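Local coordinates for methyltransferase (Pyrococcus horikoshii, PDB 1IXK), which probably transfers a methyl group from S-adenosyl-L-methionine to C5 of cytidine in RNA, probably tRNA, at residues Tyr109-Leu114 and Gly130-Tyr135; Val122-Ala127 and Lys190-Ala195; Val145-Asp150 and Leu184-Asp189. One frame throughout, in Å; residues are numbered along the deposited sequence.

Interaction 1: residues Tyr109-Leu114 and Gly130-Tyr135; sequences YPPVAL and GGKTSY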
loop_
_atom_site.group_PDB
_atom_site.type_symbol
_atom_site.label_atom_id
_atom_site.label_comp_id
_atom_site.label_asym_id
_atom_site.label_seq_id
_atom_site.Cartn_x
_atom_site.Cartn_y
_atom_site.Cartn_z
ATOM N N TYR A 109 -5.579 -1.008 -1.623
ATOM C CA TYR A 109 -6.041 -1.225 -0.253
ATOM C C TYR A 109 -5.865 -0.042 0.714
ATOM O O TYR A 109 -6.825 0.370 1.362
ATOM C CB TYR A 109 -5.354 -2.473 0.330
ATOM C CG TYR A 109 -6.091 -3.143 1.480
ATOM C CD1 TYR A 109 -7.109 -2.486 2.168
ATOM C CD2 TYR A 109 -5.744 -4.429 1.896
ATOM C CE1 TYR A 109 -7.763 -3.090 3.243
ATOM C CE2 TYR A 109 -6.391 -5.041 2.972
ATOM C CZ TYR A 109 -7.396 -4.363 3.637
ATOM O OH TYR A 109 -8.032 -4.949 4.707
ATOM N N PRO A 110 -4.646 0.524 0.817
ATOM C CA PRO A 110 -4.410 1.648 1.733
ATOM C C PRO A 110 -5.379 2.826 1.644
ATOM O O PRO A 110 -5.959 3.230 2.657
ATOM C CB PRO A 110 -2.962 2.046 1.426
ATOM C CG PRO A 110 -2.335 0.733 1.088
ATOM C CD PRO A 110 -3.386 0.113 0.170
ATOM N N PRO A 111 -5.579 3.392 0.441
ATOM C CA PRO A 111 -6.506 4.524 0.343
ATOM C C PRO A 111 -7.922 4.166 0.786
ATOM O O PRO A 111 -8.580 4.937 1.486
ATOM C CB PRO A 111 -6.471 4.888 -1.143
ATOM C CG PRO A 111 -5.177 4.342 -1.628
ATOM C CD PRO A 111 -5.009 3.061 -0.875
ATOM N N VAL A 112 -8.394 3.001 0.357
ATOM C CA VAL A 112 -9.740 2.556 0.699
ATOM C C VAL A 112 -9.860 2.333 2.208
ATOM O O VAL A 112 -10.849 2.728 2.825
ATOM C CB VAL A 112 -10.101 1.256 -0.060
ATOM C CG1 VAL A 112 -11.482 0.770 0.357
ATOM C CG2 VAL A 112 -10.071 1.513 -1.567
ATOM N N ALA A 113 -8.850 1.708 2.799
ATOM C CA ALA A 113 -8.858 1.467 4.242
ATOM C C ALA A 113 -8.878 2.791 5.012
ATOM O O ALA A 113 -9.561 2.909 6.031
ATOM C CB ALA A 113 -7.632 0.639 4.652
ATOM N N LEU A 114 -8.133 3.786 4.531
ATOM C CA LEU A 114 -8.089 5.084 5.206
ATOM C C LEU A 114 -9.467 5.736 5.148
ATOM O O LEU A 114 -9.858 6.478 6.052
ATOM C CB LEU A 114 -7.045 6.000 4.561
ATOM C CG LEU A 114 -6.792 7.319 5.301
ATOM C CD1 LEU A 114 -6.389 7.035 6.750
ATOM C CD2 LEU A 114 -5.691 8.102 4.593
ATOM N N GLY A 130 1.372 9.466 -6.015
ATOM C CA GLY A 130 0.870 9.228 -7.357
ATOM C C GLY A 130 -0.474 8.523 -7.408
ATOM O O GLY A 130 -1.519 9.140 -7.214
ATOM N N GLY A 131 -0.437 7.222 -7.678
ATOM C CA GLY A 131 -1.651 6.437 -7.771
ATOM C C GLY A 131 -2.527 6.451 -6.534
ATOM O O GLY A 131 -3.739 6.616 -6.638
ATOM N N LYS A 132 -1.933 6.269 -5.360
ATOM C CA LYS A 132 -2.718 6.265 -4.129
ATOM C C LYS A 132 -3.258 7.649 -3.803
ATOM O O LYS A 132 -4.335 7.782 -3.233
ATOM C CB LYS A 132 -1.879 5.761 -2.951
ATOM C CG LYS A 132 -1.456 4.305 -3.057
ATOM C CD LYS A 132 -0.896 3.816 -1.729
ATOM C CE LYS A 132 -0.247 2.455 -1.875
ATOM N NZ LYS A 132 0.868 2.517 -2.851
ATOM N N THR A 133 -2.501 8.680 -4.162
ATOM C CA THR A 133 -2.924 10.045 -3.897
ATOM C C THR A 133 -4.196 10.371 -4.677
ATOM O O THR A 133 -5.115 10.985 -4.139
ATOM C CB THR A 133 -1.828 11.052 -4.277
ATOM O OG1 THR A 133 -0.575 10.622 -3.725
ATOM C CG2 THR A 133 -2.172 12.435 -3.726
ATOM N N SER A 134 -4.251 9.955 -5.942
ATOM C CA SER A 134 -5.432 10.213 -6.761
ATOM C C SER A 134 -6.616 9.354 -6.301
ATOM O O SER A 134 -7.777 9.728 -6.484
ATOM C CB SER A 134 -5.120 9.971 -8.250
ATOM O OG SER A 134 -4.572 8.686 -8.481
ATOM N N TYR A 135 -6.333 8.212 -5.685
ATOM C CA TYR A 135 -7.418 7.367 -5.191
ATOM C C TYR A 135 -8.060 8.120 -4.023
ATOM O O TYR A 135 -9.290 8.196 -3.919
ATOM C CB TYR A 135 -6.885 6.001 -4.728
ATOM C CG TYR A 135 -7.921 4.884 -4.744
ATOM C CD1 TYR A 135 -7.525 3.547 -4.801
ATOM C CD2 TYR A 135 -9.294 5.163 -4.737
ATOM C CE1 TYR A 135 -8.462 2.512 -4.858
ATOM C CE2 TYR A 135 -10.245 4.132 -4.791
ATOM C CZ TYR A 135 -9.816 2.808 -4.855
ATOM O OH TYR A 135 -10.734 1.776 -4.923
#
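Pro111 fits between Lys132 and Tyr135, and this is the tightly packed part of the contact. Its CB lies 3.8 Å from Tyr135 CB, while its CG lies 3.8 Å from Lys132 CB, so one pyrrolidine ring meets two residues a helical turn apart. Tyr135 CG stands anti to the backbone N (chi1 -156°), which carries the phenol along helix 105-114 to Val112. There Val112 CG2 meets the hydroxyl end of the ring obliquely, 3.5 Å from Tyr135 CZ, at a partly exposed margin; Tyr135 OH is hydrogen-bonded to Glu78. The other flank is looser: Pro110 CG lies 4.0 Å from Lys132 CE, and the ammonium group passes on toward Asp194, a long, weak ion pair. Lys132 closes the glycine-rich segment predicted to bind S-adenosyl-L-methionine. Putting an alanine at Tyr135 would probably open a gap beside Pro111 and Val112 and leave Glu78 without its hydroxyl partner. Helices 105-114 and 131-139 run nearly side by side here, their local axes 9.0 Å apart and crossing at -29°. Behind helix 105-114 lies the central sheet: Pro110 packs on Leu192 of strand 188-194, on Ser245 of strand 240-246 and on Phe307 of strand 307-314.

Interaction 2: residues Val122-Ala127 and Lys190-Ala195; sequences VADMAA and KILLDA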
loop_
_atom_site.group_PDB
_atom_site.type_symbol
_atom_site.label_atom_id
_atom_site.label_comp_id
_atom_site.label_asym_id
_atom_site.label_seq_id
_atom_site.Cartn_x
_atom_site.Cartn_y
_atom_site.Cartn_z
ATOM N N VAL A 122 -6.299 15.813 4.593
ATOM C CA VAL A 122 -5.536 14.574 4.477
ATOM C C VAL A 122 -4.115 14.763 3.965
ATOM O O VAL A 122 -3.831 15.721 3.257
ATOM C CB VAL A 122 -6.281 13.614 3.511
ATOM C CG1 VAL A 122 -5.549 12.294 3.386
ATOM C CG2 VAL A 122 -7.712 13.392 4.009
ATOM N N ALA A 123 -3.230 13.847 4.346
ATOM C CA ALA A 123 -1.849 13.881 3.887
ATOM C C ALA A 123 -1.408 12.510 3.387
ATOM O O ALA A 123 -1.739 11.486 3.982
ATOM C CB ALA A 123 -0.919 14.344 5.014
ATOM N N ASP A 124 -0.687 12.493 2.270
ATOM C CA ASP A 124 -0.132 11.252 1.735
ATOM C C ASP A 124 1.358 11.428 2.013
ATOM O O ASP A 124 1.988 12.316 1.453
ATOM C CB ASP A 124 -0.366 11.134 0.228
ATOM C CG ASP A 124 0.062 9.782 -0.320
ATOM O OD1 ASP A 124 0.887 9.109 0.342
ATOM O OD2 ASP A 124 -0.416 9.394 -1.412
HETATM N N MSE A 125 1.916 10.610 2.897
HETATM C CA MSE A 125 3.325 10.741 3.242
HETATM C C MSE A 125 4.261 9.918 2.367
HETATM O O MSE A 125 5.427 9.726 2.708
HETATM C CB MSE A 125 3.534 10.382 4.719
HETATM C CG MSE A 125 3.023 11.451 5.693
HETATM SE SE MSE A 125 3.325 10.975 7.405
HETATM C CE MSE A 125 5.115 11.370 7.547
ATOM N N ALA A 126 3.755 9.448 1.233
ATOM C CA ALA A 126 4.557 8.641 0.315
ATOM C C ALA A 126 5.779 9.393 -0.192
ATOM O O ALA A 126 5.771 10.620 -0.295
ATOM C CB ALA A 126 3.707 8.196 -0.870
ATOM N N ALA A 127 6.834 8.647 -0.504
ATOM C CA ALA A 127 8.053 9.243 -1.033
ATOM C C ALA A 127 7.792 9.597 -2.494
ATOM O O ALA A 127 8.317 10.580 -3.017
ATOM C CB ALA A 127 9.208 8.257 -0.932
ATOM N N LYS A 190 -6.819 12.648 8.435
ATOM C CA LYS A 190 -6.359 11.342 7.954
ATOM C C LYS A 190 -4.948 11.407 7.381
ATOM O O LYS A 190 -4.571 12.398 6.749
ATOM C CB LYS A 190 -7.282 10.840 6.839
ATOM C CG LYS A 190 -8.750 10.699 7.193
ATOM C CD LYS A 190 -8.995 9.505 8.071
ATOM C CE LYS A 190 -10.387 8.932 7.837
ATOM N NZ LYS A 190 -11.461 9.941 7.970
ATOM N N ILE A 191 -4.179 10.344 7.593
ATOM C CA ILE A 191 -2.820 10.269 7.068
ATOM C C ILE A 191 -2.556 8.916 6.422
ATOM O O ILE A 191 -2.864 7.874 6.994
ATOM C CB ILE A 191 -1.771 10.496 8.178
ATOM C CG1 ILE A 191 -1.912 11.920 8.718
ATOM C CG2 ILE A 191 -0.355 10.250 7.629
ATOM C CD1 ILE A 191 -0.907 12.286 9.763
ATOM N N LEU A 192 -2.000 8.940 5.217
ATOM C CA LEU A 192 -1.665 7.712 4.511
ATOM C C LEU A 192 -0.145 7.583 4.539
ATOM O O LEU A 192 0.560 8.424 3.987
ATOM C CB LEU A 192 -2.144 7.765 3.054
ATOM C CG LEU A 192 -2.029 6.445 2.276
ATOM C CD1 LEU A 192 -3.013 5.426 2.864
ATOM C CD2 LEU A 192 -2.339 6.672 0.796
ATOM N N LEU A 193 0.352 6.547 5.209
ATOM C CA LEU A 193 1.789 6.302 5.287
ATOM C C LEU A 193 2.052 5.006 4.551
ATOM O O LEU A 193 2.110 3.924 5.150
ATOM C CB LEU A 193 2.248 6.191 6.743
ATOM C CG LEU A 193 3.717 5.828 6.984
ATOM C CD1 LEU A 193 4.644 6.691 6.115
ATOM C CD2 LEU A 193 4.024 6.021 8.457
ATOM N N ASP A 194 2.191 5.132 3.236
ATOM C CA ASP A 194 2.423 4.005 2.352
ATOM C C ASP A 194 3.860 3.988 1.859
ATOM O O ASP A 194 4.328 4.950 1.252
ATOM C CB ASP A 194 1.470 4.082 1.156
ATOM C CG ASP A 194 1.441 5.468 0.513
ATOM O OD1 ASP A 194 1.414 5.544 -0.734
ATOM O OD2 ASP A 194 1.434 6.483 1.248
ATOM N N ALA A 195 4.562 2.889 2.114
ATOM C CA ALA A 195 5.947 2.767 1.680
ATOM C C ALA A 195 5.993 2.246 0.248
ATOM O O ALA A 195 5.081 1.549 -0.195
ATOM C CB ALA A 195 6.702 1.822 2.604
#
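Two parallel neighbours in the central sheet of the methyltransferase fold meet here, with Val122, Ala123 and Asp124 paired to Lys190, Ile191 and Leu192. Ala123 holds the register through both its backbone polar atoms: its N donates to Lys190 O (3.1 Å), and its O accepts from Leu192 N (2.8 Å). One step on, Met125 N reaches Leu192 O at 2.8 Å in a nearly linear bond (171°), although Met125 has already left the strand. On the Ala123 face Met125, present as selenomethionine, bends at chi3 and lays SE 3.8 Å from Ile191 CG2. Asp124 and Leu192 lie side by side on the other face. The carboxylate of Asp124 is folded into an Asx turn: its OD1 takes Ala126 N at 3.0 Å from above the carboxylate plane, and OD2 is hydrogen-bonded to Thr133. Asp194 CG sits between its own backbone N and carbonyl carbon (chi1 48°), which turns OD2 to within 2.8 Å of Asp124 OD1, two acceptors with their carboxylate planes 40° apart. Asp194 OD1 also lies 3.5 Å from Ala126 CB. Ala126, Ala127 and Asp194 are predicted to bind S-adenosyl-L-methionine, consistent with the cofactor pocket that class I methyltransferases form at the C-terminal ends of their parallel strands.

Interaction 3: residues Val145-Asp150 and Leu184-Asp189; sequences VIYAFD and LNVEFD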
loop_
_atom_site.group_PDB
_atom_site.type_symbol
_atom_site.label_atom_id
_atom_site.label_comp_id
_atom_site.label_asym_id
_atom_site.label_seq_id
_atom_site.Cartn_x
_atom_site.Cartn_y
_atom_site.Cartn_z
ATOM N N VAL A 145 -8.878 18.466 1.311
ATOM C CA VAL A 145 -7.541 18.769 0.806
ATOM C C VAL A 145 -6.580 17.618 1.055
ATOM O O VAL A 145 -6.662 16.938 2.081
ATOM C CB VAL A 145 -6.941 20.024 1.486
ATOM C CG1 VAL A 145 -5.595 20.366 0.848
ATOM C CG2 VAL A 145 -7.898 21.192 1.369
ATOM N N ILE A 146 -5.674 17.398 0.110
ATOM C CA ILE A 146 -4.676 16.348 0.252
ATOM C C ILE A 146 -3.300 16.951 0.054
ATOM O O ILE A 146 -3.018 17.515 -0.999
ATOM C CB ILE A 146 -4.826 15.245 -0.806
ATOM C CG1 ILE A 146 -6.168 14.525 -0.640
ATOM C CG2 ILE A 146 -3.655 14.266 -0.688
ATOM C CD1 ILE A 146 -6.544 13.680 -1.845
ATOM N N TYR A 147 -2.453 16.846 1.072
ATOM C CA TYR A 147 -1.087 17.349 0.972
ATOM C C TYR A 147 -0.186 16.160 0.640
ATOM O O TYR A 147 -0.308 15.099 1.253
ATOM C CB TYR A 147 -0.631 17.969 2.301
ATOM C CG TYR A 147 -1.285 19.291 2.635
ATOM C CD1 TYR A 147 -2.520 19.345 3.280
ATOM C CD2 TYR A 147 -0.667 20.494 2.296
ATOM C CE1 TYR A 147 -3.124 20.567 3.582
ATOM C CE2 TYR A 147 -1.259 21.723 2.592
ATOM C CZ TYR A 147 -2.487 21.751 3.237
ATOM O OH TYR A 147 -3.060 22.964 3.550
ATOM N N ALA A 148 0.708 16.334 -0.330
ATOM C CA ALA A 148 1.634 15.271 -0.720
ATOM C C ALA A 148 3.024 15.877 -0.897
ATOM O O ALA A 148 3.155 17.065 -1.196
ATOM C CB ALA A 148 1.174 14.608 -2.014
ATOM N N PHE A 149 4.052 15.051 -0.709
ATOM C CA PHE A 149 5.442 15.497 -0.798
ATOM C C PHE A 149 6.298 14.598 -1.688
ATOM O O PHE A 149 6.199 13.372 -1.626
ATOM C CB PHE A 149 6.077 15.518 0.603
ATOM C CG PHE A 149 5.273 16.261 1.638
ATOM C CD1 PHE A 149 4.070 15.745 2.113
ATOM C CD2 PHE A 149 5.734 17.468 2.153
ATOM C CE1 PHE A 149 3.338 16.422 3.088
ATOM C CE2 PHE A 149 5.008 18.154 3.130
ATOM C CZ PHE A 149 3.807 17.629 3.598
ATOM N N ASP A 150 7.143 15.213 -2.508
ATOM C CA ASP A 150 8.049 14.473 -3.384
ATOM C C ASP A 150 9.336 15.286 -3.504
ATOM O O ASP A 150 9.294 16.457 -3.874
ATOM C CB ASP A 150 7.438 14.292 -4.775
ATOM C CG ASP A 150 8.138 13.203 -5.590
ATOM O OD1 ASP A 150 9.349 12.965 -5.373
ATOM O OD2 ASP A 150 7.474 12.590 -6.453
ATOM N N LEU A 184 4.274 22.525 8.499
ATOM C CA LEU A 184 3.086 23.117 7.898
ATOM C C LEU A 184 2.142 23.648 8.973
ATOM O O LEU A 184 1.263 24.464 8.692
ATOM C CB LEU A 184 2.340 22.079 7.056
ATOM C CG LEU A 184 2.890 21.632 5.697
ATOM C CD1 LEU A 184 4.277 21.032 5.842
ATOM C CD2 LEU A 184 1.931 20.617 5.102
ATOM N N ASN A 185 2.330 23.183 10.205
ATOM C CA ASN A 185 1.480 23.591 11.319
ATOM C C ASN A 185 0.016 23.306 11.005
ATOM O O ASN A 185 -0.872 24.075 11.365
ATOM C CB ASN A 185 1.667 25.080 11.627
ATOM C CG ASN A 185 2.934 25.357 12.411
ATOM O OD1 ASN A 185 3.270 26.507 12.684
ATOM N ND2 ASN A 185 3.640 24.298 12.784
ATOM N N VAL A 186 -0.223 22.194 10.321
ATOM C CA VAL A 186 -1.573 21.782 9.965
ATOM C C VAL A 186 -1.941 20.518 10.744
ATOM O O VAL A 186 -1.107 19.636 10.933
ATOM C CB VAL A 186 -1.684 21.484 8.452
ATOM C CG1 VAL A 186 -3.036 20.868 8.136
ATOM C CG2 VAL A 186 -1.497 22.766 7.656
ATOM N N GLU A 187 -3.185 20.448 11.206
ATOM C CA GLU A 187 -3.677 19.284 11.945
ATOM C C GLU A 187 -4.470 18.451 10.942
ATOM O O GLU A 187 -5.375 18.962 10.291
ATOM C CB GLU A 187 -4.587 19.724 13.096
ATOM C CG GLU A 187 -5.742 20.624 12.662
ATOM C CD GLU A 187 -5.272 21.948 12.082
ATOM O OE1 GLU A 187 -4.662 22.743 12.830
ATOM O OE2 GLU A 187 -5.508 22.194 10.880
ATOM N N PHE A 188 -4.141 17.169 10.832
ATOM C CA PHE A 188 -4.795 16.295 9.862
ATOM C C PHE A 188 -5.875 15.368 10.391
ATOM O O PHE A 188 -5.792 14.881 11.513
ATOM C CB PHE A 188 -3.733 15.449 9.150
ATOM C CG PHE A 188 -2.813 16.250 8.278
ATOM C CD1 PHE A 188 -3.130 16.484 6.941
ATOM C CD2 PHE A 188 -1.647 16.798 8.796
ATOM C CE1 PHE A 188 -2.299 17.260 6.136
ATOM C CE2 PHE A 188 -0.806 17.578 7.998
ATOM C CZ PHE A 188 -1.135 17.805 6.663
ATOM N N ASP A 189 -6.883 15.122 9.555
ATOM C CA ASP A 189 -7.967 14.205 9.894
ATOM C C ASP A 189 -7.514 12.787 9.563
ATOM O O ASP A 189 -7.802 11.844 10.299
ATOM C CB ASP A 189 -9.225 14.486 9.055
ATOM C CG ASP A 189 -9.880 15.807 9.389
ATOM O OD1 ASP A 189 -10.177 16.037 10.580
ATOM O OD2 ASP A 189 -10.111 16.606 8.457
#
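Tyr147 stands at a right angle to Phe188, their ring planes 89° apart and their centroids 5.7 Å from each other, in an oblique pairing. The closest approach is Tyr147 CD1 to Phe188 CE1 at 3.5 Å; seen from Phe188 the tyrosine carbon comes in at the ring edge, near its plane. One face of the Phe188 ring is covered toward its rim by Val186 CG1 of its own segment. Across CG from that tyrosine carbon, Tyr147 CD2 meets Leu184, which slides past the ring in the opposite direction, with Leu184 CD2 at 3.8 Å. The same methyl reaches Phe149 CZ at 3.8 Å, this time at the edge of the ring and close to its plane, while Leu184 CD1 lies 4.0 Å from Phe149 CE2. Two apart in the strand, Tyr147 and Phe149 fall on the same face of the sheet; CG anti to the carbonyl carbon in each (chi1 -72° and -51°) then brings both rings to Leu184. Phe188 continues this apolar layer to Ile121 and Ala123 of strand 121-124, and Leu184 extends it to Phe174 of strand 171-174. Here the chain leading into strand 188-194 packs across one face of the parallel part of the central sheet, in the Rossmann-like fold of class I methyltransferases.

In the fold
The three contacts build one Rossmann-like core from its middle outward. Interactions 1 and 2 are buried, whereas interaction 3 is only partly buried and its centre is about 19 Å from the centre of the chain. Interactions 2 and 3 share strand 188-194 and are stitched together by backbone bonds of Val122 to Val145 and Tyr147. Interaction 1 joins interaction 2 through a hydrogen bond from Thr133 to Asp124. Their chemistry follows their place: helix on helix sets prolines and a valine against a lysine chain and a tyrosine ring, strand beside strand is backbone hydrogen bonding with two aspartates, one of them in the predicted cofactor site, and the outer contact is aromatic and leucine packing.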